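Local coordinates for hypothetical protein (Bacteroides eggerthii, PDB 4JGL), which is of unknown function but adopts a streptavidin-like fold with two extra alpha helices and carries bound calcium in the crystal, at residues P21-P27 against T42-L48; E121-Y125 against Y136-G140. All coordinates share one frame; numbering follows the deposited sequence.

Contact 1. Residues P21-P27 against T42-L48; sequences PSGYLMP and TPDYGYL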
# COMPACT_ATOMS: atom_id res chain seq x y z
N PRO A 21 8.65 9.17 4.07
CA PRO A 21 7.88 8.03 3.56
C PRO A 21 8.53 7.39 2.34
O PRO A 21 9.33 8.01 1.61
CB PRO A 21 6.55 8.65 3.19
CG PRO A 21 6.91 10.06 2.81
CD PRO A 21 8.01 10.46 3.77
N SER A 22 8.13 6.16 2.09
CA SER A 22 8.64 5.46 0.93
C SER A 22 7.54 4.77 0.14
O SER A 22 6.53 4.32 0.69
CB SER A 22 9.71 4.47 1.35
OG SER A 22 9.27 3.72 2.48
N GLY A 23 7.73 4.74 -1.16
CA GLY A 23 6.81 4.09 -2.08
C GLY A 23 7.33 2.78 -2.60
O GLY A 23 8.55 2.57 -2.72
N TYR A 24 6.40 1.91 -2.97
CA TYR A 24 6.70 0.56 -3.42
C TYR A 24 5.78 0.14 -4.51
O TYR A 24 4.56 0.42 -4.47
CB TYR A 24 6.56 -0.46 -2.28
CG TYR A 24 7.42 -0.13 -1.10
CD1 TYR A 24 8.76 -0.49 -1.07
CD2 TYR A 24 6.92 0.60 -0.05
CE1 TYR A 24 9.57 -0.13 0.00
CE2 TYR A 24 7.72 1.00 0.99
CZ TYR A 24 9.03 0.60 1.04
OH TYR A 24 9.84 0.98 2.08
N LEU A 25 6.32 -0.59 -5.49
CA LEU A 25 5.48 -1.42 -6.33
C LEU A 25 5.30 -2.77 -5.64
O LEU A 25 6.19 -3.26 -4.96
CB LEU A 25 6.13 -1.63 -7.69
CG LEU A 25 6.19 -0.39 -8.57
CD1 LEU A 25 7.00 -0.65 -9.86
CD2 LEU A 25 4.81 0.16 -8.87
N MSE A 26 4.11 -3.35 -5.81
CA MSE A 26 3.70 -4.54 -5.08
C MSE A 26 3.17 -5.60 -6.05
O MSE A 26 1.96 -5.86 -6.12
CB MSE A 26 2.63 -4.22 -4.03
CG MSE A 26 3.08 -3.17 -2.99
SE MSE A 26 1.84 -2.96 -1.62
CE MSE A 26 1.98 -4.77 -0.83
N PRO A 27 4.07 -6.23 -6.79
CA PRO A 27 3.66 -7.38 -7.60
C PRO A 27 3.34 -8.56 -6.66
O PRO A 27 3.86 -8.64 -5.55
CB PRO A 27 4.90 -7.67 -8.44
CG PRO A 27 6.02 -7.23 -7.59
CD PRO A 27 5.51 -6.00 -6.85
N THR A 42 1.49 -7.27 -12.82
CA THR A 42 0.73 -6.05 -12.56
C THR A 42 0.76 -5.69 -11.08
O THR A 42 0.33 -6.47 -10.22
CB THR A 42 -0.74 -6.17 -12.96
OG1 THR A 42 -0.85 -6.60 -14.32
CG2 THR A 42 -1.40 -4.80 -12.85
N PRO A 43 1.21 -4.48 -10.77
CA PRO A 43 1.43 -4.22 -9.38
C PRO A 43 0.31 -3.42 -8.70
O PRO A 43 -0.40 -2.63 -9.30
CB PRO A 43 2.69 -3.37 -9.42
CG PRO A 43 2.54 -2.56 -10.68
CD PRO A 43 1.80 -3.45 -11.65
N ASP A 44 0.15 -3.69 -7.43
CA ASP A 44 -0.46 -2.73 -6.53
C ASP A 44 0.64 -1.77 -6.08
O ASP A 44 1.79 -1.89 -6.50
CB ASP A 44 -1.07 -3.48 -5.35
CG ASP A 44 -2.50 -3.91 -5.62
OD1 ASP A 44 -2.96 -3.82 -6.79
OD2 ASP A 44 -3.16 -4.35 -4.66
N TYR A 45 0.29 -0.81 -5.24
CA TYR A 45 1.21 0.21 -4.83
C TYR A 45 1.20 0.31 -3.33
O TYR A 45 0.12 0.29 -2.71
CB TYR A 45 0.80 1.57 -5.43
CG TYR A 45 0.60 1.50 -6.92
CD1 TYR A 45 -0.60 1.08 -7.48
CD2 TYR A 45 1.65 1.78 -7.76
CE1 TYR A 45 -0.76 1.01 -8.85
CE2 TYR A 45 1.51 1.72 -9.14
CZ TYR A 45 0.32 1.31 -9.68
OH TYR A 45 0.15 1.24 -11.05
N GLY A 46 2.37 0.48 -2.73
CA GLY A 46 2.46 0.67 -1.32
C GLY A 46 3.11 1.98 -0.91
O GLY A 46 3.93 2.52 -1.63
N TYR A 47 2.80 2.41 0.31
CA TYR A 47 3.34 3.66 0.84
C TYR A 47 3.53 3.52 2.32
O TYR A 47 2.55 3.35 3.05
CB TYR A 47 2.38 4.81 0.51
CG TYR A 47 2.91 6.20 0.68
CD1 TYR A 47 3.88 6.72 -0.15
CD2 TYR A 47 2.38 7.05 1.62
CE1 TYR A 47 4.31 8.04 -0.02
CE2 TYR A 47 2.82 8.34 1.76
CZ TYR A 47 3.77 8.84 0.94
OH TYR A 47 4.17 10.15 1.10
N LEU A 48 4.78 3.55 2.76
CA LEU A 48 5.12 3.42 4.17
C LEU A 48 5.33 4.81 4.76
O LEU A 48 6.09 5.60 4.19
CB LEU A 48 6.36 2.56 4.36
CG LEU A 48 6.70 2.14 5.79
CD1 LEU A 48 5.76 1.04 6.23
CD2 LEU A 48 8.14 1.67 5.87
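S22 and L48, Y24 and G46, and M26 and D44 form the hydrogen-bonded pairs of an antiparallel ladder between neighbouring strands of the streptavidin-like fold, with G23-Y47 and L25-Y45 as the non-hydrogen-bonded pairs between them. Six N-H...O=C bonds tie the two strands. L25 and Y45 share one face and lie side by side, pointing the same way; methyl CD2 of L25 rests obliquely on the Y45 ring, 3.7 Å from CE2, and P43 CG touches the same methyl. K147 makes a cation-pi contact with that tyrosine. On the same face Y47 carries CG anti to its backbone N (chi1 -166°), a turn that swings the ring along the strand towards P21: P21 CB comes to 3.6 Å from Y47 CZ. Helix 142-153 covers these tyrosines, and E149 takes the hydrogen bond of the Y47 hydroxyl. The opposite face carries S22, Y24, M26, D44 and L48. In one of its two conformers D44 turns its carboxylate away from the 21-27 strand to K57 and H59. L48 CB meets the Y24 ring at its edge, in plane, 4.0 Å from CE2. The selenomethionine M26, with chi2 near 180° (-173°), carries its SE over glycine G46, 3.7 Å from G46 CA; the bend at chi3 then turns only the terminal CE. At the far end of the Y24 ring its OH joins S22 OG, in one of two conformers of S22, in a hydrogen bond of 2.8 Å.

Contact 2. Residues E121-Y125 against Y136-G140; sequences ENSAY and YYLCG. With CA (calcium ion), chain C; CA (calcium ion), chain D.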
# COMPACT_ATOMS: atom_id res chain seq x y z
N GLU A 121 18.43 -7.75 -4.60
CA GLU A 121 18.53 -6.29 -4.55
C GLU A 121 17.37 -5.60 -5.27
O GLU A 121 17.23 -4.39 -5.19
CB GLU A 121 19.91 -5.77 -5.04
CG GLU A 121 20.14 -5.74 -6.55
CD GLU A 121 21.48 -5.06 -6.96
OE1 GLU A 121 22.23 -4.68 -6.05
OE2 GLU A 121 21.77 -4.91 -8.16
N ASN A 122 16.54 -6.37 -5.95
CA ASN A 122 15.41 -5.82 -6.72
C ASN A 122 14.08 -5.80 -5.95
O ASN A 122 13.05 -5.44 -6.50
CB ASN A 122 15.22 -6.63 -8.04
CG ASN A 122 16.32 -6.41 -9.04
OD1 ASN A 122 17.00 -5.40 -9.03
ND2 ASN A 122 16.47 -7.37 -9.95
N SER A 123 14.12 -6.20 -4.68
CA SER A 123 12.98 -6.14 -3.81
C SER A 123 13.48 -5.75 -2.42
O SER A 123 14.61 -6.07 -2.02
CB SER A 123 12.25 -7.47 -3.74
OG SER A 123 13.08 -8.47 -3.17
N ALA A 124 12.62 -5.07 -1.68
CA ALA A 124 12.90 -4.66 -0.30
C ALA A 124 12.31 -5.64 0.73
O ALA A 124 12.97 -5.97 1.72
CB ALA A 124 12.34 -3.26 -0.06
N TYR A 125 11.11 -6.14 0.45
CA TYR A 125 10.42 -7.05 1.37
C TYR A 125 9.57 -8.03 0.59
O TYR A 125 9.23 -7.78 -0.58
CB TYR A 125 9.50 -6.32 2.37
CG TYR A 125 10.17 -5.30 3.23
CD1 TYR A 125 10.39 -4.02 2.79
CD2 TYR A 125 10.59 -5.63 4.51
CE1 TYR A 125 11.02 -3.07 3.61
CE2 TYR A 125 11.23 -4.71 5.31
CZ TYR A 125 11.45 -3.44 4.86
OH TYR A 125 12.09 -2.51 5.65
N TYR A 136 2.80 -11.05 -1.99
CA TYR A 136 3.09 -9.68 -2.34
C TYR A 136 4.53 -9.34 -1.97
O TYR A 136 5.00 -9.69 -0.89
CB TYR A 136 2.15 -8.72 -1.62
CG TYR A 136 0.80 -8.59 -2.28
CD1 TYR A 136 0.64 -7.85 -3.44
CD2 TYR A 136 -0.32 -9.20 -1.74
CE1 TYR A 136 -0.60 -7.74 -4.08
CE2 TYR A 136 -1.56 -9.08 -2.35
CZ TYR A 136 -1.69 -8.35 -3.52
OH TYR A 136 -2.94 -8.28 -4.13
N TYR A 137 5.20 -8.62 -2.85
CA TYR A 137 6.49 -8.04 -2.59
C TYR A 137 6.37 -6.54 -2.42
O TYR A 137 5.41 -5.93 -2.89
CB TYR A 137 7.44 -8.34 -3.75
CG TYR A 137 7.85 -9.80 -3.85
CD1 TYR A 137 6.95 -10.78 -4.25
CD2 TYR A 137 9.14 -10.19 -3.55
CE1 TYR A 137 7.35 -12.10 -4.38
CE2 TYR A 137 9.53 -11.51 -3.68
CZ TYR A 137 8.63 -12.45 -4.10
OH TYR A 137 9.07 -13.77 -4.20
N LEU A 138 7.37 -5.96 -1.76
CA LEU A 138 7.55 -4.50 -1.74
C LEU A 138 8.85 -4.24 -2.48
O LEU A 138 9.93 -4.60 -2.02
CB LEU A 138 7.65 -3.95 -0.31
CG LEU A 138 6.46 -4.15 0.61
CD1 LEU A 138 6.70 -3.53 1.97
CD2 LEU A 138 5.21 -3.57 0.02
N CYS A 139 8.75 -3.58 -3.63
CA CYS A 139 9.89 -3.16 -4.44
C CYS A 139 9.99 -1.66 -4.39
O CYS A 139 9.07 -0.96 -4.84
CB CYS A 139 9.72 -3.65 -5.88
SG CYS A 139 9.50 -5.44 -6.04
N GLY A 140 11.06 -1.13 -3.82
CA GLY A 140 11.18 0.32 -3.71
C GLY A 140 11.06 0.99 -5.07
O GLY A 140 11.66 0.54 -6.04
CA CA C . 23.38 -3.45 -9.12
CA CA D . 16.33 -7.11 -0.84
O HOH W 1 24.32 -3.32 -6.86
O HOH W 2 15.85 -6.61 1.42
O HOH W 3 21.81 -3.90 -10.84
O HOH W 4 24.66 -5.27 -9.58
O HOH W 5 18.68 -7.01 -0.38
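Y125 and L138, a cross-strand pair on one face of the sheet, both hold CG anti to the carbonyl carbon (chi1 -58° and -62°), which sets the ring and the isobutyl group against each other. The side chains meet at a slant: methyl CD1 of L138 lies 3.8 Å from Y125 CD1, and the same methyl also touches Y125 CB. F114 of the next strand packs against both residues, while Y24 and M26 border L138 from strand 22-29. In the backbone, A124 and Y125 both face L138, a classic beta bulge at the start of strand 125-127 in the curled antiparallel sheet of the streptavidin-like fold. The L138 carbonyl is gripped twice. A124 N approaches nearly along the C=O axis at 2.8 Å from L138 O, and Y125 N reaches L138 O in the carbonyl plane, on a lone pair. The return bond, L138 N to Y125 O, is almost straight at 170°. On the far side of the strand, Y137 brings its ring obliquely against S123 CB, with CD2 at 4.1 Å from that atom; its hydroxyl is held by A31 and F34. C139 SG also packs on S123 CB, and F38 touches both C139 and S123. The backbone oxygen of S123 binds a calcium ion at 2.3 Å, a site shared with T117 and C120, the latter disulfide-linked to C35. Its neighbour A124 turns a carbonyl to one of the waters on that ion. A second calcium lies farther out, where E121, in one of its two conformers, binds it through OE2 at 2.4 Å, and OE1 of the same carboxylate accepts a hydrogen bond from a calcium-bound water.

Contacts 1 and 2 lie on either side of the seam between strands 22-29 and 135-140 of one curled antiparallel sheet, their centres about 9 Å apart. Strand 22-29 has 44-49 along one edge and 135-140 along the other. That seam probably includes the hydrogen bonds L25 N to C139 O, 2.8 Å, and P27 O to Y137 N, 3.0 Å. Side chains also bridge it: M26 CE of contact 1 packs 3.6 Å from L138 CD2 of contact 2. The order across the sheet is therefore 44-49, 22-29, 135-140, 125-127, with both calcium ions bound at the 121-125 loop, through S123 O and E121 OE2. Contact 1 lies about 5 Å from the chain centre and contact 2 about 12 Å, centre to centre.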